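Local coordinates for uncharacterized protein (PDB 2R3S) that probably transfers a methyl group from S-adenosylmethionine to a hydroxyl of a substrate not yet identified, as a dimeric putative O-methyltransferase, at residues N30-I35 / M84-Q89; V169-A174 / L235-N240; K266-D271 / Q328-A333. All blocks are in the same frame, centred on the assembly; numbering follows the deposited sequence. Where two conformers were deposited one is given.

Interaction 1 of 3, residues N30-I35 / M84-Q89; sequences NVFTAI and MFLDRQ
Thr-33, in the short helix 31-35, comes closest in backbone to Asp-87, their CA atoms 4.3 Å apart, where the chain has just left helix 80-85 as a loop. The hydroxyl of Thr-33 is central to the polar side: OG1 accepts the backbone N-H of Arg-88 at 3.0 Å in a nearly straight bond (167°), and the CB and CG methylenes of Arg-88 lie against the same oxygen. From there the arginine runs extended to NE, which meets the amide of Asn-30: NE donates to Asn-30 OD1 at 3.0 Å, in line with its own guanidinium plane but from above the carbonyl plane of the amide. A water joins OD1 to Arg-88 NH2 as well, and NH2 also forms a salt bridge with Asp-96. Replacing Asn-30 by alanine removes OD1, which would probably leave Arg-88 NE and this water without their shared acceptor, Asp-96 still holding NH2. On the buried side of the contact, Leu-86 lies alongside Phe-32, with CD1 over one ring face at 4.0 Å from the centroid and CB against CD2 at 3.7 Å. The Leu-86 carbonyl oxygen faces Phe-32 CB and is tied to Thr-33 OG1 through a second water. Asp-87 holds its CG anti to the backbone N (chi1 180°), which brings OD1 to 3.5 Å from Thr-33 CA; OD2 bonds Ser-36, and OD1 shares a third water with Thr-33 O. The loop after helix 80-85 is thus fastened to Asn-30 and helix 31-35 within the dimerisation domain, of the helix-turn-helix clan, with Phe-10 of the second subunit packing on Leu-86. Two local motifs frame the contact: a Schellman motif at Asn-30, where helix 17-28 ends, and an Asx turn from Asp-87 OD1 to Gln-89 N.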
ATOM      1  N   ASN A  30       7.001   7.613  17.125  1.00 31.22           N
ATOM      2  CA  ASN A  30       7.629   8.928  17.182  1.00 30.47           C
ATOM      3  C   ASN A  30       9.046   8.971  16.605  1.00 28.98           C
ATOM      4  O   ASN A  30       9.850   9.815  16.981  1.00 27.61           O
ATOM      5  CB  ASN A  30       7.615   9.474  18.606  1.00 30.98           C
ATOM      6  CG  ASN A  30       6.315  10.157  18.958  1.00 39.62           C
ATOM      7  OD1 ASN A  30       5.331  10.082  18.220  1.00 36.52           O
ATOM      8  ND2 ASN A  30       6.305  10.830  20.110  1.00 45.81           N
ATOM      9  N   VAL A  31       9.333   8.108  15.639  1.00 27.67           N
ATOM     10  CA  VAL A  31      10.690   8.003  15.137  1.00 26.47           C
ATOM     11  C   VAL A  31      11.197   9.355  14.633  1.00 25.73           C
ATOM     12  O   VAL A  31      12.323   9.744  14.914  1.00 28.59           O
ATOM     13  CB  VAL A  31      10.815   6.966  14.014  1.00 27.33           C
ATOM     14  CG1 VAL A  31      12.217   6.984  13.478  1.00 22.66           C
ATOM     15  CG2 VAL A  31      10.412   5.549  14.509  1.00 20.63           C
ATOM     16  N   PHE A  32      10.373  10.060  13.874  1.00 28.39           N
ATOM     17  CA  PHE A  32      10.803  11.329  13.242  1.00 26.36           C
ATOM     18  C   PHE A  32      11.065  12.438  14.260  1.00 27.24           C
ATOM     19  O   PHE A  32      11.941  13.257  14.061  1.00 28.68           O
ATOM     20  CB  PHE A  32       9.743  11.807  12.256  1.00 26.07           C
ATOM     21  CG  PHE A  32       9.345  10.778  11.269  1.00 22.36           C
ATOM     22  CD1 PHE A  32      10.204  10.423  10.239  1.00 32.64           C
ATOM     23  CD2 PHE A  32       8.117  10.132  11.370  1.00 30.78           C
ATOM     24  CE1 PHE A  32       9.832   9.440   9.302  1.00 33.80           C
ATOM     25  CE2 PHE A  32       7.738   9.163  10.431  1.00 27.84           C
ATOM     26  CZ  PHE A  32       8.594   8.830   9.399  1.00 25.08           C
ATOM     27  N   THR A  33      10.258  12.469  15.325  1.00 28.15           N
ATOM     28  CA  THR A  33      10.420  13.398  16.450  1.00 25.91           C
ATOM     29  C   THR A  33      11.724  13.156  17.205  1.00 26.81           C
ATOM     30  O   THR A  33      12.352  14.108  17.681  1.00 27.75           O
ATOM     31  CB  THR A  33       9.216  13.282  17.409  1.00 25.69           C
ATOM     32  OG1 THR A  33       8.011  13.574  16.675  1.00 23.52           O
ATOM     33  CG2 THR A  33       9.336  14.241  18.602  1.00 25.19           C
ATOM     34  N   ALA A  34      12.121  11.891  17.306  1.00 27.73           N
ATOM     35  CA  ALA A  34      13.389  11.502  17.950  1.00 28.69           C
ATOM     36  C   ALA A  34      14.635  11.874  17.133  1.00 28.12           C
ATOM     37  O   ALA A  34      15.691  12.214  17.707  1.00 30.11           O
ATOM     38  CB  ALA A  34      13.378   9.993  18.268  1.00 28.42           C
ATOM     39  N   ILE A  35      14.532  11.785  15.808  1.00 27.61           N
ATOM     40  CA  ILE A  35      15.599  12.240  14.921  1.00 27.70           C
ATOM     41  C   ILE A  35      15.591  13.757  14.780  1.00 28.55           C
ATOM     42  O   ILE A  35      16.631  14.411  14.865  1.00 31.29           O
ATOM     43  CB  ILE A  35      15.506  11.614  13.505  1.00 27.40           C
ATOM     44  CG1 ILE A  35      15.596  10.084  13.571  1.00 32.01           C
ATOM     45  CG2 ILE A  35      16.645  12.120  12.647  1.00 26.40           C
ATOM     46  CD1 ILE A  35      15.186   9.391  12.305  1.00 26.88           C
HETATM   47  N   MSE A  84       9.649  18.727   8.351  1.00 31.20           N
HETATM   48  CA  MSE A  84       8.595  19.731   8.354  0.50 33.21           C
HETATM   49  C   MSE A  84       7.252  19.111   8.710  1.00 30.62           C
HETATM   50  O   MSE A  84       6.474  19.716   9.428  1.00 29.93           O
HETATM   51  CB  MSE A  84       8.511  20.468   7.008  0.50 31.83           C
HETATM   52  CG  MSE A  84       7.503  21.649   7.001  0.50 40.44           C
HETATM   53 SE   MSE A  84       7.519  22.738   5.353  0.38 44.35          SE
HETATM   54  CE  MSE A  84       6.003  23.929   5.639  0.50 33.74           C
ATOM     55  N   PHE A  85       6.976  17.907   8.235  1.00 30.18           N
ATOM     56  CA  PHE A  85       5.617  17.357   8.356  1.00 28.04           C
ATOM     57  C   PHE A  85       5.425  16.197   9.349  1.00 26.13           C
ATOM     58  O   PHE A  85       4.283  15.831   9.675  1.00 26.45           O
ATOM     59  CB  PHE A  85       5.083  16.990   6.944  1.00 28.90           C
ATOM     60  CG  PHE A  85       4.903  18.199   6.048  1.00 28.97           C
ATOM     61  CD1 PHE A  85       3.870  19.113   6.288  1.00 28.05           C
ATOM     62  CD2 PHE A  85       5.769  18.440   4.988  1.00 30.61           C
ATOM     63  CE1 PHE A  85       3.701  20.246   5.490  1.00 30.33           C
ATOM     64  CE2 PHE A  85       5.629  19.574   4.190  1.00 32.78           C
ATOM     65  CZ  PHE A  85       4.596  20.487   4.441  1.00 36.14           C
ATOM     66  N   LEU A  86       6.517  15.618   9.824  1.00 22.89           N
ATOM     67  CA  LEU A  86       6.432  14.375  10.594  1.00 24.75           C
ATOM     68  C   LEU A  86       7.096  14.415  11.963  1.00 25.20           C
ATOM     69  O   LEU A  86       6.904  13.486  12.787  1.00 26.46           O
ATOM     70  CB  LEU A  86       7.007  13.229   9.767  1.00 26.02           C
ATOM     71  CG  LEU A  86       6.186  12.909   8.501  1.00 31.63           C
ATOM     72  CD1 LEU A  86       6.885  11.843   7.662  1.00 26.19           C
ATOM     73  CD2 LEU A  86       4.749  12.523   8.906  1.00 23.30           C
ATOM     74  N   ASP A  87       7.848  15.492  12.195  1.00 23.52           N
ATOM     75  CA  ASP A  87       8.474  15.806  13.468  1.00 25.01           C
ATOM     76  C   ASP A  87       7.478  16.634  14.261  1.00 26.71           C
ATOM     77  O   ASP A  87       7.097  17.712  13.829  1.00 26.91           O
ATOM     78  CB  ASP A  87       9.742  16.625  13.189  1.00 27.01           C
ATOM     79  CG  ASP A  87      10.478  17.013  14.429  1.00 28.70           C
ATOM     80  OD1 ASP A  87       9.981  16.720  15.521  1.00 27.62           O
ATOM     81  OD2 ASP A  87      11.564  17.601  14.289  1.00 31.12           O
ATOM     82  N   ARG A  88       7.064  16.117  15.420  1.00 27.64           N
ATOM     83  CA  ARG A  88       6.067  16.753  16.280  1.00 27.11           C
ATOM     84  C   ARG A  88       6.477  18.154  16.744  1.00 29.69           C
ATOM     85  O   ARG A  88       5.652  18.914  17.189  1.00 30.22           O
ATOM     86  CB  ARG A  88       5.807  15.900  17.506  1.00 26.64           C
ATOM     87  CG  ARG A  88       5.004  14.697  17.237  1.00 28.06           C
ATOM     88  CD  ARG A  88       4.696  13.946  18.525  1.00 29.75           C
ATOM     89  NE  ARG A  88       3.954  12.727  18.227  1.00 27.18           N
ATOM     90  CZ  ARG A  88       2.668  12.672  17.922  1.00 25.21           C
ATOM     91  NH1 ARG A  88       1.933  13.772  17.852  1.00 31.47           N
ATOM     92  NH2 ARG A  88       2.118  11.500  17.653  1.00 25.43           N
ATOM     93  N   GLN A  89       7.766  18.455  16.655  1.00 31.06           N
ATOM     94  CA  GLN A  89       8.320  19.733  17.036  1.00 31.22           C
ATOM     95  C   GLN A  89       7.912  20.791  16.032  1.00 31.15           C
ATOM     96  O   GLN A  89       7.905  21.954  16.365  1.00 33.54           O
ATOM     97  CB  GLN A  89       9.857  19.600  17.168  1.00 32.96           C
ATOM     98  CG  GLN A  89      10.705  20.871  16.958  1.00 38.20           C
ATOM     99  CD  GLN A  89      10.338  21.998  17.916  1.00 54.64           C
ATOM    100  OE1 GLN A  89       9.672  21.789  18.952  1.00 62.57           O
ATOM    101  NE2 GLN A  89      10.755  23.214  17.568  1.00 53.64           N
TER
HETATM  102  O   HOH W   1       3.011   8.609  18.185  1.00 45.48           O
HETATM  103  O   HOH W   2       7.186  11.598  14.849  1.00 23.75           O
HETATM  104  O   HOH W   3      11.455  16.715  17.767  1.00 27.62           O

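Interaction 2 of 3, residues V169-A174 / L235-N240; sequences VLDISA and LVLLPN. With EDO (1,2-ethanediol), chain E.
Leu-170 turns both its N-H and its C=O to the parallel strand 235-239: N donates to Leu-235 O at 3.0 Å, and O accepts from Leu-237 N at 2.8 Å. Ile-172 N to Leu-237 O continues the pattern, the strands' N-to-C directions 16° apart. The closest apolar side-chain packing is on the face bearing Leu-170 and Val-236, where Ile-172 CD1 touches Val-236 CG1 at 3.7 Å and its CB and CG2 both press on Leu-238 CD2. Ile-172 CG1 stands anti to the carbonyl carbon (chi1 -63°), a turn that sends CD1 back toward Val-236. On the other face Val-169 CG1 rests more loosely on Leu-237 CG, 4.2 Å away. Asp-171 points OD2 at Gly-180 N, while its buried OD1, lying 3.4 Å from Pro-239 CG, finds no polar partner. Beyond Ile-172 the strands part into a more open end: Ser-173 and Asn-240 are partly exposed, and O1 of a 1,2-ethanediol, probably from the crystallisation liquor, is modelled doubtfully close to Ser-173 O and Pro-239 O. Helix 178-186 covers the Val-169 and Leu-237 face, helix 247-260 packs on Val-236 and Leu-238, and strands 191-196 and 265-271 flank the pair, beside 169-172 and 235-239 respectively.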
ATOM      1  N   VAL A 169     -24.435  32.409   7.282  1.00 40.44           N
ATOM      2  CA  VAL A 169     -23.656  31.330   6.671  1.00 37.96           C
ATOM      3  C   VAL A 169     -24.113  29.958   7.185  1.00 35.30           C
ATOM      4  O   VAL A 169     -24.306  29.758   8.373  1.00 35.39           O
ATOM      5  CB  VAL A 169     -22.134  31.498   6.948  1.00 39.52           C
ATOM      6  CG1 VAL A 169     -21.314  30.413   6.211  1.00 36.92           C
ATOM      7  CG2 VAL A 169     -21.673  32.879   6.549  1.00 35.90           C
ATOM      8  N   LEU A 170     -24.332  29.036   6.265  1.00 30.72           N
ATOM      9  CA  LEU A 170     -24.630  27.665   6.594  1.00 31.42           C
ATOM     10  C   LEU A 170     -23.408  26.861   6.164  1.00 33.81           C
ATOM     11  O   LEU A 170     -22.919  27.034   5.029  1.00 32.40           O
ATOM     12  CB  LEU A 170     -25.878  27.192   5.833  1.00 31.92           C
ATOM     13  CG  LEU A 170     -26.484  25.835   6.162  1.00 30.22           C
ATOM     14  CD1 LEU A 170     -27.028  25.766   7.586  1.00 32.16           C
ATOM     15  CD2 LEU A 170     -27.587  25.513   5.131  1.00 26.99           C
ATOM     16  N   ASP A 171     -22.912  26.013   7.068  1.00 35.25           N
ATOM     17  CA  ASP A 171     -21.778  25.119   6.788  1.00 34.02           C
ATOM     18  C   ASP A 171     -22.245  23.679   6.907  1.00 33.88           C
ATOM     19  O   ASP A 171     -22.334  23.161   8.008  1.00 31.79           O
ATOM     20  CB  ASP A 171     -20.621  25.405   7.746  1.00 33.57           C
ATOM     21  CG  ASP A 171     -19.280  24.817   7.271  1.00 40.59           C
ATOM     22  OD1 ASP A 171     -19.281  24.029   6.295  1.00 31.59           O
ATOM     23  OD2 ASP A 171     -18.227  25.129   7.898  1.00 33.84           O
ATOM     24  N   ILE A 172     -22.533  23.041   5.761  1.00 33.57           N
ATOM     25  CA  ILE A 172     -23.126  21.706   5.722  1.00 33.91           C
ATOM     26  C   ILE A 172     -22.053  20.601   5.720  1.00 34.30           C
ATOM     27  O   ILE A 172     -21.170  20.580   4.860  1.00 35.17           O
ATOM     28  CB  ILE A 172     -24.063  21.529   4.482  1.00 34.53           C
ATOM     29  CG1 ILE A 172     -25.244  22.497   4.559  1.00 39.83           C
ATOM     30  CG2 ILE A 172     -24.568  20.082   4.367  1.00 27.10           C
ATOM     31  CD1 ILE A 172     -26.079  22.538   3.305  1.00 36.90           C
ATOM     32  N   SER A 173     -22.210  19.646   6.641  1.00 31.85           N
ATOM     33  CA  SER A 173     -21.154  18.751   7.126  1.00 31.64           C
ATOM     34  C   SER A 173     -19.944  19.567   7.567  1.00 32.06           C
ATOM     35  O   SER A 173     -18.826  19.373   7.105  1.00 34.61           O
ATOM     36  CB  SER A 173     -20.787  17.653   6.128  1.00 30.97           C
ATOM     37  OG  SER A 173     -20.253  18.217   4.959  1.00 33.94           O
ATOM     38  N   ALA A 174     -20.211  20.465   8.507  1.00 31.95           N
ATOM     39  CA  ALA A 174     -19.226  21.341   9.105  1.00 29.05           C
ATOM     40  C   ALA A 174     -17.964  20.607   9.624  1.00 29.92           C
ATOM     41  O   ALA A 174     -16.870  21.159   9.589  1.00 29.42           O
ATOM     42  CB  ALA A 174     -19.899  22.147  10.213  1.00 29.49           C
ATOM     43  N   LEU A 235     -24.630  32.627   2.181  1.00 43.94           N
ATOM     44  CA  LEU A 235     -23.533  31.749   1.782  1.00 41.77           C
ATOM     45  C   LEU A 235     -23.741  30.370   2.386  1.00 39.50           C
ATOM     46  O   LEU A 235     -23.990  30.243   3.587  1.00 38.32           O
ATOM     47  CB  LEU A 235     -22.226  32.380   2.238  1.00 41.01           C
ATOM     48  CG  LEU A 235     -20.898  31.657   2.039  1.00 46.51           C
ATOM     49  CD1 LEU A 235     -20.646  31.415   0.575  1.00 49.28           C
ATOM     50  CD2 LEU A 235     -19.774  32.493   2.652  1.00 43.67           C
ATOM     51  N   VAL A 236     -23.702  29.348   1.532  1.00 39.02           N
ATOM     52  CA  VAL A 236     -23.811  27.935   1.942  1.00 37.55           C
ATOM     53  C   VAL A 236     -22.543  27.164   1.509  1.00 37.66           C
ATOM     54  O   VAL A 236     -22.251  27.024   0.323  1.00 36.02           O
ATOM     55  CB  VAL A 236     -25.069  27.249   1.380  1.00 35.61           C
ATOM     56  CG1 VAL A 236     -25.163  25.812   1.864  1.00 31.90           C
ATOM     57  CG2 VAL A 236     -26.350  28.030   1.788  1.00 39.41           C
ATOM     58  N   LEU A 237     -21.784  26.690   2.491  1.00 37.18           N
ATOM     59  CA  LEU A 237     -20.568  25.930   2.242  1.00 33.86           C
ATOM     60  C   LEU A 237     -20.877  24.438   2.252  1.00 32.18           C
ATOM     61  O   LEU A 237     -21.584  23.965   3.133  1.00 32.33           O
ATOM     62  CB  LEU A 237     -19.524  26.233   3.312  1.00 32.77           C
ATOM     63  CG  LEU A 237     -19.352  27.693   3.706  1.00 36.08           C
ATOM     64  CD1 LEU A 237     -18.205  27.823   4.689  1.00 28.42           C
ATOM     65  CD2 LEU A 237     -19.138  28.515   2.469  1.00 32.02           C
ATOM     66  N   LEU A 238     -20.329  23.713   1.279  1.00 30.88           N
ATOM     67  CA  LEU A 238     -20.355  22.261   1.228  1.00 31.08           C
ATOM     68  C   LEU A 238     -18.908  21.698   1.083  1.00 32.41           C
ATOM     69  O   LEU A 238     -18.470  21.301  -0.022  1.00 29.79           O
ATOM     70  CB  LEU A 238     -21.204  21.820   0.044  1.00 33.07           C
ATOM     71  CG  LEU A 238     -22.721  21.925   0.143  1.00 32.32           C
ATOM     72  CD1 LEU A 238     -23.389  21.942  -1.271  1.00 28.43           C
ATOM     73  CD2 LEU A 238     -23.201  20.769   0.988  1.00 26.08           C
ATOM     74  N   PRO A 239     -18.158  21.647   2.202  1.00 32.50           N
ATOM     75  CA  PRO A 239     -16.804  21.118   2.152  1.00 31.34           C
ATOM     76  C   PRO A 239     -16.795  19.597   2.249  1.00 29.83           C
ATOM     77  O   PRO A 239     -17.320  19.056   3.195  1.00 29.40           O
ATOM     78  CB  PRO A 239     -16.136  21.754   3.369  1.00 32.81           C
ATOM     79  CG  PRO A 239     -17.232  22.403   4.173  1.00 32.59           C
ATOM     80  CD  PRO A 239     -18.521  22.061   3.565  1.00 32.83           C
ATOM     81  N   ASN A 240     -16.216  18.928   1.261  1.00 29.09           N
ATOM     82  CA  ASN A 240     -16.042  17.469   1.262  1.00 30.03           C
ATOM     83  C   ASN A 240     -17.298  16.675   1.685  1.00 30.49           C
ATOM     84  O   ASN A 240     -17.213  15.679   2.450  1.00 30.69           O
ATOM     85  CB  ASN A 240     -14.810  17.050   2.105  1.00 31.21           C
ATOM     86  CG  ASN A 240     -13.490  17.367   1.425  1.00 33.89           C
ATOM     87  OD1 ASN A 240     -13.230  16.916   0.309  1.00 32.01           O
ATOM     88  ND2 ASN A 240     -12.637  18.133   2.109  1.00 29.08           N
TER
HETATM   89  C1  EDO E 337     -16.288  17.713   5.647  1.00 44.54           C
HETATM   90  O1  EDO E 337     -17.686  18.119   5.414  1.00 26.91           O
HETATM   91  C2  EDO E 337     -16.059  16.357   6.337  1.00 41.59           C
HETATM   92  O2  EDO E 337     -16.006  15.198   5.487  1.00 44.17           O

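Interaction 3 of 3, residues K266-D271 / Q328-A333; sequences KVIVFD and QQVIVA
Phe-270 and Gln-328 meet where strand 266-271 ends and its antiparallel partner 329-333 begins. Gln-328 can be followed outward. Its CB sits 3.2 Å from Asp-271 O and makes an off-centre CH-pi contact with the Phe-270 ring, 4.1 Å from its centroid. CG comes next, 4.0 Å from Phe-270 CZ; CD and OE1 then pass CE2, with OE1 at 3.6 Å from that carbon. NE2 turns to the other side, near the Asp-271 backbone, and donates to Asn-240 OD1. With CG anti to the carbonyl carbon (chi1 -46°) and the chain extended beyond it, the side chain crosses the ring at about a right angle, its amide plane turned 43° from the ring plane. The ring's edge is met by Val-330 CG2, in plane, at 3.8 Å from CD1, and Val-330 CG1 packs on Ile-268 CG2. On the other face of the sheet, Val-269 packs on Ile-331 and Val-267 on Ala-333, each pair CB to CB. The backbone bonds come in twos, at Val-267 with Ala-333, Val-269 with Ile-331 and Asp-271 with Gln-329; Val-269 N to Ile-331 O measures 2.8 Å. Asp-271 OD1 bonds His-243 ND1, and Gln-329 OE1 accepts from Ile-273 N. Helix 149-159 packs on Ile-268 and Phe-270, whereas helix 303-312 lies against Val-269 and Ala-333. Strand 329-334 enters antiparallel between 265-271 and 317-321, giving the 3-2-1-4-5-7-6 order of the seven-stranded sheet characteristic of class I, Rossmann-like methyltransferases.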
ATOM      1  N   LYS A 266     -25.224  32.339  -2.489  1.00 49.88           N
ATOM      2  CA  LYS A 266     -24.146  31.609  -3.156  1.00 47.81           C
ATOM      3  C   LYS A 266     -23.810  30.318  -2.422  1.00 45.44           C
ATOM      4  O   LYS A 266     -23.799  30.282  -1.202  1.00 46.67           O
ATOM      5  CB  LYS A 266     -22.908  32.497  -3.246  1.00 47.31           C
ATOM      6  CG  LYS A 266     -22.873  33.318  -4.519  1.00 53.75           C
ATOM      7  CD  LYS A 266     -22.013  34.573  -4.442  1.00 58.12           C
ATOM      8  CE  LYS A 266     -22.862  35.832  -4.649  1.00 64.94           C
ATOM      9  NZ  LYS A 266     -22.071  37.100  -4.604  1.00 65.95           N
ATOM     10  N   VAL A 267     -23.537  29.258  -3.173  1.00 44.13           N
ATOM     11  CA  VAL A 267     -23.041  27.994  -2.624  1.00 42.24           C
ATOM     12  C   VAL A 267     -21.563  27.867  -3.019  1.00 40.04           C
ATOM     13  O   VAL A 267     -21.221  28.096  -4.175  1.00 37.63           O
ATOM     14  CB  VAL A 267     -23.840  26.817  -3.188  1.00 40.97           C
ATOM     15  CG1 VAL A 267     -23.361  25.481  -2.618  1.00 41.00           C
ATOM     16  CG2 VAL A 267     -25.329  27.024  -2.924  1.00 45.07           C
ATOM     17  N   ILE A 268     -20.694  27.539  -2.065  1.00 37.90           N
ATOM     18  CA  ILE A 268     -19.300  27.158  -2.360  1.00 36.41           C
ATOM     19  C   ILE A 268     -19.089  25.669  -2.072  1.00 36.02           C
ATOM     20  O   ILE A 268     -19.235  25.215  -0.929  1.00 34.75           O
ATOM     21  CB  ILE A 268     -18.305  27.937  -1.525  1.00 36.50           C
ATOM     22  CG1 ILE A 268     -18.457  29.442  -1.769  1.00 37.72           C
ATOM     23  CG2 ILE A 268     -16.855  27.497  -1.861  1.00 34.59           C
ATOM     24  CD1 ILE A 268     -17.287  30.285  -1.201  1.00 38.63           C
ATOM     25  N   VAL A 269     -18.801  24.911  -3.125  1.00 35.36           N
ATOM     26  CA  VAL A 269     -18.432  23.495  -3.006  1.00 35.25           C
ATOM     27  C   VAL A 269     -16.915  23.387  -2.937  1.00 35.07           C
ATOM     28  O   VAL A 269     -16.211  24.009  -3.717  1.00 35.31           O
ATOM     29  CB  VAL A 269     -19.003  22.653  -4.165  1.00 34.54           C
ATOM     30  CG1 VAL A 269     -18.558  21.194  -4.068  1.00 30.69           C
ATOM     31  CG2 VAL A 269     -20.522  22.748  -4.159  1.00 33.75           C
ATOM     32  N   PHE A 270     -16.414  22.644  -1.954  1.00 33.92           N
ATOM     33  CA  PHE A 270     -14.981  22.397  -1.816  1.00 33.18           C
ATOM     34  C   PHE A 270     -14.826  20.880  -1.825  1.00 33.45           C
ATOM     35  O   PHE A 270     -15.391  20.197  -0.987  1.00 31.03           O
ATOM     36  CB  PHE A 270     -14.428  23.033  -0.541  1.00 32.69           C
ATOM     37  CG  PHE A 270     -12.985  22.697  -0.269  1.00 35.31           C
ATOM     38  CD1 PHE A 270     -11.968  23.364  -0.921  1.00 38.79           C
ATOM     39  CD2 PHE A 270     -12.638  21.712   0.655  1.00 37.37           C
ATOM     40  CE1 PHE A 270     -10.620  23.044  -0.663  1.00 38.70           C
ATOM     41  CE2 PHE A 270     -11.305  21.402   0.901  1.00 32.93           C
ATOM     42  CZ  PHE A 270     -10.308  22.071   0.241  1.00 34.67           C
ATOM     43  N   ASP A 271     -14.114  20.340  -2.814  1.00 32.84           N
ATOM     44  CA  ASP A 271     -14.174  18.904  -3.054  1.00 33.75           C
ATOM     45  C   ASP A 271     -13.051  18.471  -3.996  1.00 33.89           C
ATOM     46  O   ASP A 271     -12.271  19.298  -4.439  1.00 34.49           O
ATOM     47  CB  ASP A 271     -15.567  18.528  -3.609  1.00 32.97           C
ATOM     48  CG  ASP A 271     -16.105  17.196  -3.058  1.00 39.27           C
ATOM     49  OD1 ASP A 271     -15.397  16.161  -3.154  1.00 35.71           O
ATOM     50  OD2 ASP A 271     -17.261  17.189  -2.550  1.00 35.25           O
ATOM     51  N   GLN A 328      -7.392  20.524  -3.378  1.00 58.28           N
ATOM     52  CA  GLN A 328      -8.760  20.308  -3.857  1.00 54.79           C
ATOM     53  C   GLN A 328      -9.262  21.536  -4.625  1.00 51.39           C
ATOM     54  O   GLN A 328      -8.563  22.546  -4.721  1.00 50.45           O
ATOM     55  CB  GLN A 328      -9.667  19.940  -2.686  1.00 55.34           C
ATOM     56  CG  GLN A 328      -9.060  18.878  -1.759  1.00 52.41           C
ATOM     57  CD  GLN A 328     -10.071  18.309  -0.787  1.00 51.42           C
ATOM     58  OE1 GLN A 328      -9.814  18.203   0.410  1.00 51.72           O
ATOM     59  NE2 GLN A 328     -11.227  17.939  -1.299  1.00 43.58           N
ATOM     60  N   GLN A 329     -10.460  21.432  -5.187  1.00 49.87           N
ATOM     61  CA  GLN A 329     -10.978  22.435  -6.128  1.00 50.19           C
ATOM     62  C   GLN A 329     -12.278  23.044  -5.585  1.00 49.05           C
ATOM     63  O   GLN A 329     -12.941  22.413  -4.746  1.00 46.85           O
ATOM     64  CB  GLN A 329     -11.229  21.779  -7.491  1.00 50.48           C
ATOM     65  CG  GLN A 329      -9.974  21.248  -8.213  1.00 51.85           C
ATOM     66  CD  GLN A 329      -9.456  19.869  -7.705  1.00 55.48           C
ATOM     67  OE1 GLN A 329     -10.210  19.008  -7.232  1.00 41.52           O
ATOM     68  NE2 GLN A 329      -8.156  19.668  -7.837  1.00 54.15           N
ATOM     69  N   VAL A 330     -12.627  24.254  -6.048  1.00 46.77           N
ATOM     70  CA  VAL A 330     -13.877  24.947  -5.629  1.00 44.59           C
ATOM     71  C   VAL A 330     -14.867  25.188  -6.801  1.00 42.22           C
ATOM     72  O   VAL A 330     -14.451  25.505  -7.902  1.00 41.35           O
ATOM     73  CB  VAL A 330     -13.573  26.270  -4.864  1.00 45.72           C
ATOM     74  CG1 VAL A 330     -14.794  27.137  -4.788  1.00 40.65           C
ATOM     75  CG2 VAL A 330     -13.043  25.993  -3.444  1.00 39.74           C
ATOM     76  N   ILE A 331     -16.164  24.960  -6.567  1.00 39.23           N
ATOM     77  CA  ILE A 331     -17.242  25.421  -7.453  1.00 37.54           C
ATOM     78  C   ILE A 331     -18.089  26.468  -6.717  1.00 39.31           C
ATOM     79  O   ILE A 331     -18.594  26.190  -5.635  1.00 42.82           O
ATOM     80  CB  ILE A 331     -18.167  24.263  -7.875  1.00 37.80           C
ATOM     81  CG1 ILE A 331     -17.410  23.275  -8.748  1.00 34.44           C
ATOM     82  CG2 ILE A 331     -19.391  24.759  -8.631  1.00 35.05           C
ATOM     83  CD1 ILE A 331     -18.146  21.998  -8.960  1.00 33.63           C
ATOM     84  N   VAL A 332     -18.231  27.668  -7.278  1.00 37.36           N
ATOM     85  CA  VAL A 332     -19.212  28.641  -6.789  1.00 36.65           C
ATOM     86  C   VAL A 332     -20.471  28.572  -7.648  1.00 39.46           C
ATOM     87  O   VAL A 332     -20.384  28.672  -8.877  1.00 40.02           O
ATOM     88  CB  VAL A 332     -18.670  30.058  -6.803  1.00 37.77           C
ATOM     89  CG1 VAL A 332     -19.724  31.037  -6.293  1.00 30.43           C
ATOM     90  CG2 VAL A 332     -17.371  30.125  -5.961  1.00 33.81           C
ATOM     91  N   ALA A 333     -21.616  28.337  -7.004  1.00 39.83           N
ATOM     92  CA  ALA A 333     -22.928  28.357  -7.646  1.00 40.62           C
ATOM     93  C   ALA A 333     -23.684  29.607  -7.195  1.00 43.27           C
ATOM     94  O   ALA A 333     -23.504  30.065  -6.072  1.00 42.13           O
ATOM     95  CB  ALA A 333     -23.717  27.134  -7.322  1.00 37.00           C
TER

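Interactions 2 and 3 are buried parts of one seven-stranded sheet, their centres about 10 Å apart; neighbouring strands 233-239 and 265-271 join them, and Asn-240 probably bonds both Phe-270 O and Gln-328 NE2. Interaction 2 lies in the parallel part of the sheet, while interaction 3, an antiparallel pairing, is where the sheet changes direction. Interaction 1 stands apart, about 34 Å from either between centres and across the chain's centre, in the dimerisation domain. It is only partly buried and joins a short helix to a loop instead of strand to strand, through side-chain bonds and waters, where the sheet contacts rely on backbone bonds and aliphatic packing.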